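Local coordinates for MsStt7d protein (Micromonas, PDB 4IX3) that is probably an ATP-dependent protein kinase, a homolog of the state transition kinase Stt7, represented here by its catalytic domain, at residues Lys244-Leu258 and Cys315-Cys329. Sequence-based numbering, arbitrary orientation. Where two conformers were deposited one is given.
Sequences KPDRFDSWSAGCVML and CQRLMEAERDARASC
Chi3 of Arg326 (-56°) and chi2 of Arg247 (54°) turn the two chains so that each side chain reaches the other residue's carbonyl oxygen. Arg326 NH1 hydrogen-bonds to Arg247 O at 3.0 Å. NH1 comes from above that carbonyl plane, opposite the helical donor Trp251 N. On its other edge, Arg326 NE and NH2 both hold Glu320 O, which fixes the group's rotation. Glu220 adds a salt bridge to NH2, consistent with the conserved kinase Glu-Arg pair.

Arg247 NE makes a straight hydrogen bond to Arg326 O, also at 3.0 Å. Its guanidinium lies between Lys244 CD and Ser328 CB. Arg247 NH1 forms a salt bridge with Asp246 OD1. Ser250 OG hydrogen-bonds to Ala327 O in the carbonyl plane at 2.8 Å. A water joins Asp246 OD1 and Ser250 OG to Cys329 N.

Farther along, Met319 CE makes a CH-pi contact over the six-membered ring of Trp251, 3.8 Å from its centroid. Met319 CG lies 3.8 Å from Gly254 CA, where the bare backbone lets the chain in close.

Helix 246-261 carries the kinase D-x-W-S-x-G motif, whose Asp249 accepts from His166 N and Arg167 N. In the C-lobe, this contact joins it to the end of helix 302-318 and the loop beyond, with helices 141-161 and 268-280 packed alongside.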
# COMPACT_ATOMS: atom_id res chain seq x y z
N LYS B 244 20.39 16.89 -7.37
CA LYS B 244 20.85 15.57 -7.79
C LYS B 244 19.93 14.41 -7.40
O LYS B 244 20.33 13.43 -6.74
CB LYS B 244 22.27 15.26 -7.26
CG LYS B 244 23.29 16.33 -7.63
CD LYS B 244 24.68 15.88 -7.23
CE LYS B 244 25.79 16.64 -7.93
NZ LYS B 244 25.64 18.09 -8.13
N PRO B 245 18.64 14.51 -7.80
CA PRO B 245 17.69 13.48 -7.42
C PRO B 245 18.05 12.10 -7.96
O PRO B 245 17.69 11.08 -7.35
CB PRO B 245 16.37 13.96 -8.03
CG PRO B 245 16.81 14.84 -9.19
CD PRO B 245 18.07 15.52 -8.70
N ASP B 246 18.82 12.04 -9.06
CA ASP B 246 19.29 10.76 -9.59
C ASP B 246 20.17 9.99 -8.60
O ASP B 246 20.28 8.78 -8.70
CB ASP B 246 20.02 10.97 -10.92
CG ASP B 246 21.18 11.93 -10.77
OD1 ASP B 246 22.30 11.54 -11.15
OD2 ASP B 246 20.96 13.08 -10.33
N ARG B 247 20.84 10.75 -7.73
CA ARG B 247 21.70 10.12 -6.69
C ARG B 247 20.87 9.33 -5.68
O ARG B 247 21.42 8.46 -4.99
CB ARG B 247 22.60 11.14 -6.00
CG ARG B 247 23.96 11.27 -6.65
CD ARG B 247 23.96 11.58 -8.15
NE ARG B 247 25.27 12.07 -8.54
CZ ARG B 247 25.51 12.86 -9.58
NH1 ARG B 247 24.54 13.11 -10.46
NH2 ARG B 247 26.71 13.39 -9.77
N PHE B 248 19.53 9.51 -5.66
CA PHE B 248 18.71 8.56 -4.89
C PHE B 248 18.84 7.15 -5.46
O PHE B 248 19.00 6.15 -4.72
CB PHE B 248 17.24 9.03 -4.94
CG PHE B 248 16.32 8.18 -4.10
CD1 PHE B 248 15.84 8.64 -2.87
CD2 PHE B 248 15.81 6.97 -4.57
CE1 PHE B 248 15.01 7.84 -2.07
CE2 PHE B 248 14.95 6.19 -3.82
CZ PHE B 248 14.55 6.63 -2.54
N ASP B 249 18.81 7.06 -6.79
CA ASP B 249 18.99 5.76 -7.45
C ASP B 249 20.42 5.22 -7.30
O ASP B 249 20.61 4.02 -7.18
CB ASP B 249 18.68 5.83 -8.95
CG ASP B 249 17.19 5.93 -9.27
OD1 ASP B 249 16.33 5.57 -8.42
OD2 ASP B 249 16.89 6.26 -10.45
N SER B 250 21.40 6.11 -7.21
CA SER B 250 22.79 5.65 -6.99
C SER B 250 22.93 4.90 -5.65
O SER B 250 23.48 3.80 -5.59
CB SER B 250 23.74 6.82 -6.97
OG SER B 250 23.77 7.47 -8.24
N TRP B 251 22.31 5.46 -4.59
CA TRP B 251 22.37 4.81 -3.26
C TRP B 251 21.68 3.46 -3.31
O TRP B 251 22.21 2.44 -2.87
CB TRP B 251 21.69 5.70 -2.25
CG TRP B 251 21.61 5.04 -0.90
CD1 TRP B 251 20.63 4.16 -0.45
CD2 TRP B 251 22.51 5.25 0.22
NE1 TRP B 251 20.92 3.72 0.82
CE2 TRP B 251 22.04 4.37 1.29
CE3 TRP B 251 23.69 5.98 0.42
CZ2 TRP B 251 22.68 4.30 2.52
CZ3 TRP B 251 24.34 5.89 1.65
CH2 TRP B 251 23.87 5.03 2.66
N SER B 252 20.48 3.39 -3.93
CA SER B 252 19.81 2.10 -4.03
C SER B 252 20.60 1.08 -4.85
O SER B 252 20.62 -0.08 -4.49
CB SER B 252 18.44 2.29 -4.71
OG SER B 252 17.63 3.22 -4.04
N ALA B 253 21.27 1.54 -5.91
CA ALA B 253 22.09 0.63 -6.71
C ALA B 253 23.30 0.13 -5.86
O ALA B 253 23.67 -1.03 -6.01
CB ALA B 253 22.61 1.32 -7.97
N GLY B 254 23.85 0.97 -4.98
CA GLY B 254 24.89 0.48 -4.05
C GLY B 254 24.38 -0.59 -3.09
O GLY B 254 25.05 -1.60 -2.90
N CYS B 255 23.12 -0.46 -2.65
CA CYS B 255 22.51 -1.52 -1.88
C CYS B 255 22.37 -2.80 -2.65
O CYS B 255 22.63 -3.87 -2.12
CB CYS B 255 21.14 -1.08 -1.35
SG CYS B 255 21.16 0.28 -0.14
N VAL B 256 21.92 -2.70 -3.92
CA VAL B 256 21.82 -3.91 -4.74
C VAL B 256 23.23 -4.54 -4.83
O VAL B 256 23.34 -5.76 -4.72
CB VAL B 256 21.34 -3.54 -6.17
CG1 VAL B 256 21.44 -4.73 -7.14
CG2 VAL B 256 19.88 -3.05 -6.11
N MET B 257 24.25 -3.73 -5.11
CA MET B 257 25.59 -4.27 -5.22
C MET B 257 26.06 -5.00 -3.96
O MET B 257 26.63 -6.11 -4.06
CB MET B 257 26.55 -3.14 -5.50
CG MET B 257 28.00 -3.65 -5.64
SD MET B 257 29.01 -2.50 -6.52
CE MET B 257 30.63 -3.30 -6.33
N LEU B 258 25.81 -4.41 -2.78
CA LEU B 258 26.16 -5.10 -1.53
C LEU B 258 25.52 -6.47 -1.46
O LEU B 258 26.14 -7.44 -1.03
CB LEU B 258 25.72 -4.28 -0.33
CG LEU B 258 26.55 -3.00 -0.08
CD1 LEU B 258 25.84 -2.01 0.82
CD2 LEU B 258 27.93 -3.33 0.51
N CYS B 315 31.22 0.63 -4.26
CA CYS B 315 30.21 0.82 -3.22
C CYS B 315 30.37 2.17 -2.54
O CYS B 315 29.39 2.88 -2.36
CB CYS B 315 30.24 -0.29 -2.15
SG CYS B 315 29.58 -1.87 -2.70
N GLN B 316 31.59 2.56 -2.16
CA GLN B 316 31.81 3.86 -1.53
C GLN B 316 31.33 4.99 -2.46
O GLN B 316 30.68 5.95 -2.02
CB GLN B 316 33.30 4.09 -1.19
CG GLN B 316 33.56 5.49 -0.62
CD GLN B 316 32.91 5.66 0.73
OE1 GLN B 316 31.73 6.05 0.86
NE2 GLN B 316 33.65 5.32 1.77
N ARG B 317 31.64 4.87 -3.75
CA ARG B 317 31.22 5.90 -4.71
C ARG B 317 29.70 6.03 -4.82
O ARG B 317 29.17 7.13 -4.83
CB ARG B 317 31.74 5.57 -6.14
CG ARG B 317 33.26 5.51 -6.31
CD ARG B 317 33.76 6.90 -6.06
NE ARG B 317 33.20 7.85 -7.05
CZ ARG B 317 32.50 8.94 -6.73
NH1 ARG B 317 32.32 9.30 -5.46
NH2 ARG B 317 32.02 9.72 -7.69
N LEU B 318 29.02 4.89 -4.88
CA LEU B 318 27.57 4.90 -5.00
C LEU B 318 26.87 5.28 -3.69
O LEU B 318 25.67 5.59 -3.72
CB LEU B 318 27.11 3.49 -5.42
CG LEU B 318 27.42 3.10 -6.89
CD1 LEU B 318 27.14 1.64 -7.13
CD2 LEU B 318 26.57 3.96 -7.86
N MET B 319 27.58 5.19 -2.57
CA MET B 319 26.97 5.33 -1.24
C MET B 319 27.63 6.44 -0.42
O MET B 319 27.59 6.40 0.83
CB MET B 319 26.92 3.98 -0.54
CG MET B 319 26.19 2.92 -1.38
SD MET B 319 25.95 1.35 -0.58
CE MET B 319 24.58 1.79 0.49
N GLU B 320 28.19 7.44 -1.09
CA GLU B 320 28.71 8.57 -0.31
C GLU B 320 27.56 9.21 0.48
O GLU B 320 26.43 9.35 -0.04
CB GLU B 320 29.34 9.63 -1.23
CG GLU B 320 30.72 9.30 -1.74
CD GLU B 320 31.75 9.39 -0.61
OE1 GLU B 320 31.50 9.99 0.47
OE2 GLU B 320 32.89 8.99 -0.86
N ALA B 321 27.84 9.70 1.67
CA ALA B 321 26.82 10.31 2.51
C ALA B 321 26.20 11.53 1.84
O ALA B 321 24.98 11.74 1.87
CB ALA B 321 27.42 10.67 3.85
N GLU B 322 27.04 12.34 1.18
CA GLU B 322 26.62 13.57 0.52
C GLU B 322 26.32 13.33 -0.94
O GLU B 322 27.17 12.79 -1.64
CB GLU B 322 27.71 14.64 0.67
CG GLU B 322 27.96 15.03 2.10
CD GLU B 322 26.79 15.78 2.70
OE1 GLU B 322 26.08 16.45 1.91
OE2 GLU B 322 26.63 15.72 3.95
N ARG B 323 25.16 13.77 -1.42
CA ARG B 323 24.84 13.68 -2.83
C ARG B 323 25.88 14.33 -3.73
O ARG B 323 26.18 13.86 -4.82
CB ARG B 323 23.44 14.24 -3.12
CG ARG B 323 22.37 13.24 -2.80
CD ARG B 323 21.04 13.75 -3.32
NE ARG B 323 20.05 12.79 -2.90
CZ ARG B 323 18.75 12.96 -3.12
NH1 ARG B 323 18.37 14.03 -3.81
NH2 ARG B 323 17.89 12.07 -2.64
N ASP B 324 26.48 15.40 -3.22
CA ASP B 324 27.46 16.13 -4.01
C ASP B 324 28.76 15.37 -4.23
O ASP B 324 29.53 15.75 -5.10
CB ASP B 324 27.81 17.48 -3.36
CG ASP B 324 26.73 18.51 -3.61
OD1 ASP B 324 25.79 18.21 -4.39
OD2 ASP B 324 26.80 19.61 -3.05
N ALA B 325 28.96 14.32 -3.43
CA ALA B 325 30.15 13.48 -3.53
C ALA B 325 29.77 12.15 -4.17
O ALA B 325 30.65 11.38 -4.54
CB ALA B 325 30.72 13.26 -2.12
N ARG B 326 28.47 11.82 -4.29
CA ARG B 326 28.06 10.47 -4.68
C ARG B 326 28.08 10.33 -6.21
O ARG B 326 27.59 11.23 -6.92
CB ARG B 326 26.63 10.23 -4.15
CG ARG B 326 26.18 8.78 -4.22
CD ARG B 326 24.76 8.62 -3.67
NE ARG B 326 24.65 9.13 -2.29
CZ ARG B 326 23.53 9.60 -1.73
NH1 ARG B 326 22.40 9.49 -2.39
NH2 ARG B 326 23.55 10.10 -0.50
N ALA B 327 28.56 9.19 -6.70
CA ALA B 327 28.68 9.01 -8.17
C ALA B 327 27.32 9.01 -8.85
O ALA B 327 26.35 8.46 -8.30
CB ALA B 327 29.31 7.67 -8.48
N SER B 328 27.24 9.56 -10.07
CA SER B 328 26.12 9.28 -10.95
C SER B 328 26.21 7.84 -11.41
O SER B 328 27.29 7.23 -11.39
CB SER B 328 26.16 10.21 -12.16
OG SER B 328 27.30 9.90 -12.97
N CYS B 329 25.11 7.26 -11.85
CA CYS B 329 25.13 5.89 -12.35
C CYS B 329 25.96 5.83 -13.65
O CYS B 329 26.72 4.87 -13.83
CB CYS B 329 23.70 5.37 -12.58
SG CYS B 329 22.84 5.09 -10.98
O HOH W 1 22.81 8.80 -10.78
O HOH W 2 27.95 14.01 -7.03